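Local coordinates for protein caspase-1 (Spodoptera frugiperda, PDB 1M72) that probably works as an effector cysteine protease of the caspase family, cleaving proteins in the cascade that executes apoptosis, at residues P17-R20 with N21-Y24; F86-Q89 with T90-D94; C229-V232 with A233-E237. One frame throughout, in Å; residues are numbered along the deposited sequence.

Contact 1 of 3, residues P17-R20 with N21-Y24; sequences PVDR and NAPY
D19 and A22 meet across a type I beta turn, with R20 and N21 at its corners. The turn is closed by a nearly straight hydrogen bond from A22 N to D19 O, 3.2 Å long with an angle of 172° at the hydrogen. The donor sits above the plane of the D19 carbonyl, not on a lone pair. The turn belongs to the loop between strands 14-15 and 31-39.

V18 and D19 both touch the methyl of A22. V18 CG2 lies 3.7 Å from A22 CB. D19 OD1 reaches the same methyl at 3.6 Å. CG of D19 stands between its own backbone N and carbonyl carbon (chi1 59°), which folds the carboxylate back over the turn. The other oxygen, D19 OD2, accepts a hydrogen bond from a water at 2.9 Å. That water in turn accepts from N21 N at 3.2 Å, so it bridges the carboxylate and the corner of the turn.

At the corners, R20 and N21 run side by side in the same direction. N21 OD1 comes to the edge of the R20 guanidinium, in its plane. The bond from R20 NE to N21 OD1 is weak, at 3.4 Å. The guanidinium and amide planes are turned 60° apart. The main partner of R20 is D235 of the second subunit, in a salt bridge through NH2. R20 O and A22 O both accept from the guanidinium of R261 in the same chain.

The chemistry is mostly polar, with one small apolar touch. The turn is closed by a backbone bond and bridged by a water, while the arginine at its corner helps join the two subunits of the caspase dimer.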
ATOM      1  N   PRO C  17     -11.788  19.659  -7.944  1.00 28.89           N
ATOM      2  CA  PRO C  17     -12.988  18.841  -7.682  1.00 27.68           C
ATOM      3  C   PRO C  17     -13.495  18.888  -6.252  1.00 28.54           C
ATOM      4  O   PRO C  17     -14.595  18.443  -5.975  1.00 29.05           O
ATOM      5  CB  PRO C  17     -12.534  17.432  -8.038  1.00 25.94           C
ATOM      6  CG  PRO C  17     -11.144  17.434  -7.524  1.00 28.61           C
ATOM      7  CD  PRO C  17     -10.588  18.809  -8.013  1.00 26.05           C
ATOM      8  N   VAL C  18     -12.690  19.427  -5.347  1.00 28.46           N
ATOM      9  CA  VAL C  18     -13.055  19.468  -3.948  1.00 29.16           C
ATOM     10  C   VAL C  18     -12.113  20.475  -3.279  1.00 29.58           C
ATOM     11  O   VAL C  18     -10.986  20.685  -3.755  1.00 29.20           O
ATOM     12  CB  VAL C  18     -12.919  18.033  -3.382  1.00 32.12           C
ATOM     13  CG1 VAL C  18     -11.452  17.607  -3.344  1.00 29.37           C
ATOM     14  CG2 VAL C  18     -13.603  17.926  -2.059  1.00 35.26           C
ATOM     15  N   ASP C  19     -12.544  21.123  -2.201  1.00 30.24           N
ATOM     16  CA  ASP C  19     -11.671  22.122  -1.600  1.00 32.91           C
ATOM     17  C   ASP C  19     -10.380  21.564  -1.030  1.00 32.81           C
ATOM     18  O   ASP C  19     -10.274  20.393  -0.631  1.00 31.30           O
ATOM     19  CB  ASP C  19     -12.394  22.959  -0.557  1.00 40.99           C
ATOM     20  CG  ASP C  19     -12.948  22.137   0.539  1.00 47.06           C
ATOM     21  OD1 ASP C  19     -13.853  21.311   0.244  1.00 55.67           O
ATOM     22  OD2 ASP C  19     -12.482  22.306   1.697  1.00 54.00           O
ATOM     23  N   ARG C  20      -9.394  22.433  -0.978  1.00 29.53           N
ATOM     24  CA  ARG C  20      -8.088  22.025  -0.570  1.00 30.24           C
ATOM     25  C   ARG C  20      -7.948  21.098   0.626  1.00 30.93           C
ATOM     26  O   ARG C  20      -7.276  20.049   0.532  1.00 30.17           O
ATOM     27  CB  ARG C  20      -7.229  23.261  -0.374  1.00 31.67           C
ATOM     28  CG  ARG C  20      -5.780  22.949  -0.100  1.00 29.94           C
ATOM     29  CD  ARG C  20      -5.104  24.140   0.512  1.00 31.37           C
ATOM     30  NE  ARG C  20      -3.991  23.714   1.338  1.00 35.48           N
ATOM     31  CZ  ARG C  20      -2.739  24.004   1.058  1.00 39.37           C
ATOM     32  NH1 ARG C  20      -2.483  24.732  -0.027  1.00 45.06           N
ATOM     33  NH2 ARG C  20      -1.753  23.557   1.834  1.00 39.27           N
ATOM     34  N   ASN C  21      -8.568  21.467   1.747  1.00 29.68           N
ATOM     35  CA  ASN C  21      -8.446  20.688   2.983  1.00 27.95           C
ATOM     36  C   ASN C  21      -9.577  19.740   3.332  1.00 26.87           C
ATOM     37  O   ASN C  21      -9.718  19.357   4.484  1.00 27.48           O
ATOM     38  CB  ASN C  21      -8.235  21.631   4.155  1.00 28.34           C
ATOM     39  CG  ASN C  21      -7.102  22.588   3.911  1.00 34.00           C
ATOM     40  OD1 ASN C  21      -5.981  22.169   3.629  1.00 36.12           O
ATOM     41  ND2 ASN C  21      -7.383  23.887   3.996  1.00 32.34           N
ATOM     42  N   ALA C  22     -10.387  19.359   2.361  1.00 25.12           N
ATOM     43  CA  ALA C  22     -11.476  18.454   2.672  1.00 26.97           C
ATOM     44  C   ALA C  22     -10.952  17.089   3.142  1.00 28.69           C
ATOM     45  O   ALA C  22      -9.960  16.584   2.629  1.00 27.84           O
ATOM     46  CB  ALA C  22     -12.384  18.272   1.429  1.00 24.01           C
ATOM     47  N   PRO C  23     -11.570  16.524   4.191  1.00 31.23           N
ATOM     48  CA  PRO C  23     -11.150  15.204   4.678  1.00 28.00           C
ATOM     49  C   PRO C  23     -11.655  14.122   3.716  1.00 26.92           C
ATOM     50  O   PRO C  23     -11.090  13.035   3.649  1.00 28.52           O
ATOM     51  CB  PRO C  23     -11.824  15.083   6.055  1.00 28.13           C
ATOM     52  CG  PRO C  23     -12.934  16.114   6.029  1.00 27.86           C
ATOM     53  CD  PRO C  23     -12.330  17.255   5.229  1.00 27.26           C
ATOM     54  N   TYR C  24     -12.697  14.417   2.949  1.00 24.83           N
ATOM     55  CA  TYR C  24     -13.252  13.406   2.031  1.00 24.21           C
ATOM     56  C   TYR C  24     -13.166  13.793   0.574  1.00 23.72           C
ATOM     57  O   TYR C  24     -13.177  14.971   0.274  1.00 23.05           O
ATOM     58  CB  TYR C  24     -14.734  13.134   2.340  1.00 25.21           C
ATOM     59  CG  TYR C  24     -14.943  12.463   3.646  1.00 24.26           C
ATOM     60  CD1 TYR C  24     -14.950  13.197   4.845  1.00 25.67           C
ATOM     61  CD2 TYR C  24     -15.028  11.079   3.710  1.00 25.46           C
ATOM     62  CE1 TYR C  24     -15.030  12.557   6.084  1.00 26.13           C
ATOM     63  CE2 TYR C  24     -15.096  10.421   4.933  1.00 27.98           C
ATOM     64  CZ  TYR C  24     -15.094  11.160   6.117  1.00 31.25           C
ATOM     65  OH  TYR C  24     -15.108  10.469   7.312  1.00 36.04           O
TER
HETATM   66  O   HOH W   1     -10.326  24.092   2.464  1.00 41.46           O

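Contact 2 of 3, residues F86-Q89 with T90-D94; sequences FIQQ and TAEMD
T90 turns back on F86 in the last turns of helix 80-92, an alpha helix of the caspase fold that packs beside the central mixed sheet. Q89, T90 and Q88 carry most of the local contact.

T90 is the key side chain. Its hydroxyl turns back along the helix and donates from OG1 to F86 O at 2.8 Å. T90 N donates to the same oxygen at 2.9 Å. The two donors reach F86 O from opposite faces of the carbonyl plane, so one acceptor is held by two bonds from one residue. OG1 lies beside the backbone N and anti to the carbonyl carbon (chi1 -71°), the setting that brings it over the preceding turn. The bond satisfies the polar group of a buried residue. The T90 side chain also touches M34 and I36 of strand 31-39.

Q89 is bonded directly to T90. Its CB points away from the following turn, and its chain is extended beyond CG. Q89 OE1 makes a weak hydrogen bond with K85 one turn earlier.

Q88 and E92 run side by side, one turn apart, with amide and carboxylate planes 82° apart. E92 CB rests against Q88 O at 3.3 Å. The Q88 amide is occupied elsewhere: NE2 bonds N84 OD1. One turn of regular helix bonding continues from A91 N to I87 O, at 2.9 Å. The methyl of A91 packs just beside it, with CB 3.5 Å from both I87 O and Q88 O.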
ATOM      1  N   PHE C  86      -7.561   0.546 -25.111  1.00 37.95           N
ATOM      2  CA  PHE C  86      -8.718   0.970 -24.349  1.00 38.05           C
ATOM      3  C   PHE C  86      -8.321   1.797 -23.112  1.00 36.63           C
ATOM      4  O   PHE C  86      -9.050   2.691 -22.713  1.00 36.12           O
ATOM      5  CB  PHE C  86      -9.549  -0.238 -23.939  1.00 39.33           C
ATOM      6  CG  PHE C  86     -10.356  -0.830 -25.078  1.00 48.10           C
ATOM      7  CD1 PHE C  86     -11.392  -0.096 -25.677  1.00 50.22           C
ATOM      8  CD2 PHE C  86     -10.104  -2.128 -25.545  1.00 48.90           C
ATOM      9  CE1 PHE C  86     -12.162  -0.662 -26.718  1.00 51.75           C
ATOM     10  CE2 PHE C  86     -10.867  -2.698 -26.590  1.00 49.51           C
ATOM     11  CZ  PHE C  86     -11.891  -1.970 -27.170  1.00 50.47           C
ATOM     12  N   ILE C  87      -7.168   1.497 -22.523  1.00 32.57           N
ATOM     13  CA  ILE C  87      -6.685   2.219 -21.366  1.00 31.14           C
ATOM     14  C   ILE C  87      -6.380   3.647 -21.793  1.00 32.86           C
ATOM     15  O   ILE C  87      -6.789   4.593 -21.138  1.00 33.24           O
ATOM     16  CB  ILE C  87      -5.410   1.539 -20.789  1.00 31.10           C
ATOM     17  CG1 ILE C  87      -5.802   0.290 -19.991  1.00 29.71           C
ATOM     18  CG2 ILE C  87      -4.618   2.502 -19.915  1.00 30.45           C
ATOM     19  CD1 ILE C  87      -6.323   0.598 -18.629  1.00 30.84           C
ATOM     20  N   GLN C  88      -5.658   3.804 -22.897  1.00 34.35           N
ATOM     21  CA  GLN C  88      -5.326   5.126 -23.383  1.00 34.52           C
ATOM     22  C   GLN C  88      -6.587   5.912 -23.740  1.00 34.13           C
ATOM     23  O   GLN C  88      -6.713   7.083 -23.412  1.00 34.09           O
ATOM     24  CB  GLN C  88      -4.405   5.035 -24.598  1.00 37.76           C
ATOM     25  CG  GLN C  88      -3.050   4.415 -24.318  1.00 41.39           C
ATOM     26  CD  GLN C  88      -1.930   5.031 -25.167  1.00 47.82           C
ATOM     27  OE1 GLN C  88      -1.981   6.216 -25.515  1.00 49.45           O
ATOM     28  NE2 GLN C  88      -0.898   4.236 -25.476  1.00 48.07           N
ATOM     29  N   GLN C  89      -7.539   5.268 -24.387  1.00 32.66           N
ATOM     30  CA  GLN C  89      -8.737   5.985 -24.776  1.00 35.35           C
ATOM     31  C   GLN C  89      -9.511   6.414 -23.538  1.00 36.67           C
ATOM     32  O   GLN C  89     -10.153   7.471 -23.504  1.00 35.62           O
ATOM     33  CB  GLN C  89      -9.618   5.109 -25.643  1.00 36.52           C
ATOM     34  CG  GLN C  89      -8.909   4.432 -26.790  1.00 44.30           C
ATOM     35  CD  GLN C  89      -9.890   3.647 -27.647  1.00 48.34           C
ATOM     36  OE1 GLN C  89     -10.794   2.979 -27.119  1.00 51.24           O
ATOM     37  NE2 GLN C  89      -9.725   3.724 -28.974  1.00 48.58           N
ATOM     38  N   THR C  90      -9.456   5.578 -22.513  1.00 36.65           N
ATOM     39  CA  THR C  90     -10.135   5.899 -21.286  1.00 36.17           C
ATOM     40  C   THR C  90      -9.429   7.114 -20.672  1.00 37.24           C
ATOM     41  O   THR C  90     -10.087   8.046 -20.189  1.00 36.37           O
ATOM     42  CB  THR C  90     -10.070   4.731 -20.306  1.00 35.91           C
ATOM     43  OG1 THR C  90     -10.900   3.671 -20.781  1.00 33.69           O
ATOM     44  CG2 THR C  90     -10.548   5.165 -18.942  1.00 35.29           C
ATOM     45  N   ALA C  91      -8.094   7.104 -20.714  1.00 35.24           N
ATOM     46  CA  ALA C  91      -7.314   8.198 -20.141  1.00 37.24           C
ATOM     47  C   ALA C  91      -7.481   9.493 -20.925  1.00 38.90           C
ATOM     48  O   ALA C  91      -7.135  10.578 -20.443  1.00 38.45           O
ATOM     49  CB  ALA C  91      -5.858   7.833 -20.084  1.00 34.15           C
ATOM     50  N   GLU C  92      -8.041   9.355 -22.117  1.00 38.77           N
ATOM     51  CA  GLU C  92      -8.233  10.453 -23.028  1.00 40.49           C
ATOM     52  C   GLU C  92      -9.636  11.007 -22.957  1.00 40.52           C
ATOM     53  O   GLU C  92      -9.902  12.057 -23.505  1.00 40.54           O
ATOM     54  CB  GLU C  92      -7.912   9.988 -24.463  1.00 44.19           C
ATOM     55  CG  GLU C  92      -6.481  10.314 -24.925  1.00 46.70           C
ATOM     56  CD  GLU C  92      -5.975   9.420 -26.056  1.00 53.47           C
ATOM     57  OE1 GLU C  92      -6.772   9.026 -26.954  1.00 53.56           O
ATOM     58  OE2 GLU C  92      -4.751   9.123 -26.049  1.00 57.22           O
ATOM     59  N   MET C  93     -10.537  10.312 -22.274  1.00 39.23           N
ATOM     60  CA  MET C  93     -11.901  10.806 -22.176  1.00 36.99           C
ATOM     61  C   MET C  93     -12.019  11.971 -21.195  1.00 36.05           C
ATOM     62  O   MET C  93     -11.085  12.305 -20.475  1.00 35.52           O
ATOM     63  CB  MET C  93     -12.813   9.665 -21.752  1.00 37.00           C
ATOM     64  CG  MET C  93     -12.698   8.471 -22.682  1.00 35.79           C
ATOM     65  SD  MET C  93     -13.819   7.213 -22.218  1.00 37.77           S
ATOM     66  CE  MET C  93     -14.591   6.744 -23.864  1.00 38.86           C
ATOM     67  N   ASP C  94     -13.178  12.594 -21.172  1.00 33.85           N
ATOM     68  CA  ASP C  94     -13.401  13.707 -20.274  1.00 34.72           C
ATOM     69  C   ASP C  94     -14.099  13.194 -19.014  1.00 32.64           C
ATOM     70  O   ASP C  94     -15.275  12.839 -19.038  1.00 31.26           O
ATOM     71  CB  ASP C  94     -14.248  14.763 -20.990  1.00 38.01           C
ATOM     72  CG  ASP C  94     -14.585  15.945 -20.102  1.00 38.67           C
ATOM     73  OD1 ASP C  94     -14.165  15.991 -18.921  1.00 37.15           O
ATOM     74  OD2 ASP C  94     -15.288  16.832 -20.602  1.00 44.44           O
TER

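Contact 3 of 3, residues C229-V232 with A233-E237; sequences CQKV and ALDFE
K231 and D235 sit one turn apart near the C-terminal end of the alpha helix 221-235, a helix of the caspase fold that touches the second subunit. The backbone between them is helical, with D235 N donating to K231 O at 2.8 Å.

The K231 side chain starts at CB, which points away from the following turn. CG stands anti to the backbone N (chi1 -167°) and meets D235 OD2 at 3.5 Å. A bend at chi2 (98°) brings K231 CD to 3.2 Å from D235 OD2; further bends at chi3 and chi4 carry NZ away. NZ ends 5.7 Å from D235 OD2, so the opposite charges do not touch. It forms a salt bridge with E211 of helix 203-215 instead. D235 likewise has its main partner elsewhere: OD1 pairs with R20 of the second subunit. The lysine thus offers its aliphatic part to the carboxylate and its charge to a neighbouring helix.

L234 CD1 packs on Q230 CG at 3.6 Å. L234 also lies against Y174 of the second subunit, and Q230 against A22 of that subunit.

F236 points its CB back toward the preceding turn, and its ring stacks on W203. The ring edge faces the K231 carbonyl, with F236 CD2 3.6 Å from K231 O.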
ATOM      1  N   CYS C 229      -9.086  -7.789   3.645  1.00 18.97           N
ATOM      2  CA  CYS C 229      -7.846  -8.520   3.961  1.00 21.44           C
ATOM      3  C   CYS C 229      -8.066  -9.553   5.067  1.00 22.55           C
ATOM      4  O   CYS C 229      -7.527 -10.676   5.052  1.00 22.38           O
ATOM      5  CB  CYS C 229      -6.722  -7.549   4.382  1.00 18.43           C
ATOM      6  SG  CYS C 229      -6.036  -6.563   3.005  1.00 20.22           S
ATOM      7  N   GLN C 230      -8.886  -9.162   6.028  1.00 24.32           N
ATOM      8  CA  GLN C 230      -9.225 -10.031   7.134  1.00 23.67           C
ATOM      9  C   GLN C 230      -9.976 -11.240   6.620  1.00 21.20           C
ATOM     10  O   GLN C 230      -9.669 -12.384   6.943  1.00 23.74           O
ATOM     11  CB  GLN C 230     -10.070  -9.268   8.160  1.00 23.96           C
ATOM     12  CG  GLN C 230     -10.263 -10.054   9.419  1.00 24.34           C
ATOM     13  CD  GLN C 230     -11.088  -9.341  10.474  1.00 27.66           C
ATOM     14  OE1 GLN C 230     -10.703  -8.260  11.011  1.00 26.97           O
ATOM     15  NE2 GLN C 230     -12.236  -9.948  10.804  1.00 25.94           N
ATOM     16  N   LYS C 231     -10.961 -10.988   5.792  1.00 20.34           N
ATOM     17  CA  LYS C 231     -11.733 -12.072   5.254  1.00 21.56           C
ATOM     18  C   LYS C 231     -10.802 -13.045   4.496  1.00 22.81           C
ATOM     19  O   LYS C 231     -10.805 -14.267   4.774  1.00 23.40           O
ATOM     20  CB  LYS C 231     -12.814 -11.487   4.350  1.00 24.27           C
ATOM     21  CG  LYS C 231     -13.898 -12.433   3.942  1.00 34.92           C
ATOM     22  CD  LYS C 231     -15.152 -12.275   4.823  1.00 45.65           C
ATOM     23  CE  LYS C 231     -15.673 -10.817   4.817  1.00 47.33           C
ATOM     24  NZ  LYS C 231     -15.745 -10.284   3.432  1.00 48.40           N
ATOM     25  N   VAL C 232     -10.020 -12.520   3.543  1.00 20.92           N
ATOM     26  CA  VAL C 232      -9.093 -13.354   2.761  1.00 18.49           C
ATOM     27  C   VAL C 232      -8.109 -14.097   3.685  1.00 19.78           C
ATOM     28  O   VAL C 232      -7.819 -15.262   3.486  1.00 18.56           O
ATOM     29  CB  VAL C 232      -8.233 -12.502   1.733  1.00 20.77           C
ATOM     30  CG1 VAL C 232      -7.112 -13.382   1.117  1.00 20.37           C
ATOM     31  CG2 VAL C 232      -9.144 -11.908   0.604  1.00 14.35           C
ATOM     32  N   ALA C 233      -7.631 -13.418   4.718  1.00 20.06           N
ATOM     33  CA  ALA C 233      -6.647 -13.996   5.627  1.00 20.53           C
ATOM     34  C   ALA C 233      -7.171 -15.055   6.532  1.00 20.66           C
ATOM     35  O   ALA C 233      -6.406 -15.952   6.916  1.00 20.77           O
ATOM     36  CB  ALA C 233      -5.986 -12.879   6.527  1.00 16.10           C
ATOM     37  N   LEU C 234      -8.437 -14.902   6.953  1.00 22.58           N
ATOM     38  CA  LEU C 234      -9.049 -15.860   7.887  1.00 23.29           C
ATOM     39  C   LEU C 234      -9.965 -16.927   7.332  1.00 23.98           C
ATOM     40  O   LEU C 234      -9.863 -18.085   7.730  1.00 26.98           O
ATOM     41  CB  LEU C 234      -9.824 -15.128   8.981  1.00 24.78           C
ATOM     42  CG  LEU C 234      -9.076 -14.065   9.779  1.00 30.26           C
ATOM     43  CD1 LEU C 234     -10.056 -13.431  10.763  1.00 31.92           C
ATOM     44  CD2 LEU C 234      -7.901 -14.671  10.503  1.00 27.40           C
ATOM     45  N   ASP C 235     -10.857 -16.557   6.422  1.00 23.47           N
ATOM     46  CA  ASP C 235     -11.829 -17.510   5.896  1.00 23.87           C
ATOM     47  C   ASP C 235     -11.431 -18.381   4.711  1.00 23.56           C
ATOM     48  O   ASP C 235     -12.252 -19.116   4.171  1.00 20.08           O
ATOM     49  CB  ASP C 235     -13.104 -16.759   5.551  1.00 23.55           C
ATOM     50  CG  ASP C 235     -13.600 -15.884   6.700  1.00 28.26           C
ATOM     51  OD1 ASP C 235     -13.313 -16.177   7.889  1.00 21.19           O
ATOM     52  OD2 ASP C 235     -14.306 -14.888   6.402  1.00 35.59           O
ATOM     53  N   PHE C 236     -10.185 -18.285   4.274  1.00 23.35           N
ATOM     54  CA  PHE C 236      -9.760 -19.087   3.158  1.00 24.42           C
ATOM     55  C   PHE C 236      -8.497 -19.803   3.510  1.00 25.32           C
ATOM     56  O   PHE C 236      -7.643 -19.286   4.239  1.00 25.30           O
ATOM     57  CB  PHE C 236      -9.505 -18.223   1.920  1.00 25.56           C
ATOM     58  CG  PHE C 236     -10.744 -17.590   1.361  1.00 25.55           C
ATOM     59  CD1 PHE C 236     -11.502 -18.248   0.394  1.00 24.20           C
ATOM     60  CD2 PHE C 236     -11.152 -16.352   1.803  1.00 21.42           C
ATOM     61  CE1 PHE C 236     -12.650 -17.669  -0.125  1.00 25.65           C
ATOM     62  CE2 PHE C 236     -12.302 -15.758   1.293  1.00 20.81           C
ATOM     63  CZ  PHE C 236     -13.054 -16.411   0.330  1.00 22.48           C
ATOM     64  N   GLU C 237      -8.423 -21.018   2.993  1.00 25.23           N
ATOM     65  CA  GLU C 237      -7.273 -21.861   3.133  1.00 28.19           C
ATOM     66  C   GLU C 237      -7.363 -22.835   1.959  1.00 28.47           C
ATOM     67  O   GLU C 237      -8.442 -23.374   1.641  1.00 27.04           O
ATOM     68  CB  GLU C 237      -7.275 -22.580   4.456  1.00 28.20           C
ATOM     69  CG  GLU C 237      -5.982 -23.316   4.669  1.00 34.86           C
ATOM     70  CD  GLU C 237      -6.028 -24.103   5.940  1.00 38.21           C
ATOM     71  OE1 GLU C 237      -5.317 -23.751   6.912  1.00 40.10           O
ATOM     72  OE2 GLU C 237      -6.813 -25.071   5.964  1.00 42.58           O
TER

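Overall arrangement
The contacts follow one another along the chain without overlap: first the loop turn 17-24, then the end of helix 80-92, then the end of helix 221-235. Within one chain none touches another. The centres of contacts 1 and 2 are about 25 Å apart; the centre of contact 3 is about 34 Å from that of contact 1 and 35 Å from that of contact 2. Contacts 2 and 3 lie on opposite sides of the chain's centre, both within the caspase domain. Contact 2 packs on strand 31-39 of the central sheet. Contacts 1 and 3 are distant within one chain, but contact 1 of one subunit meets contact 3 of the other across the dimer.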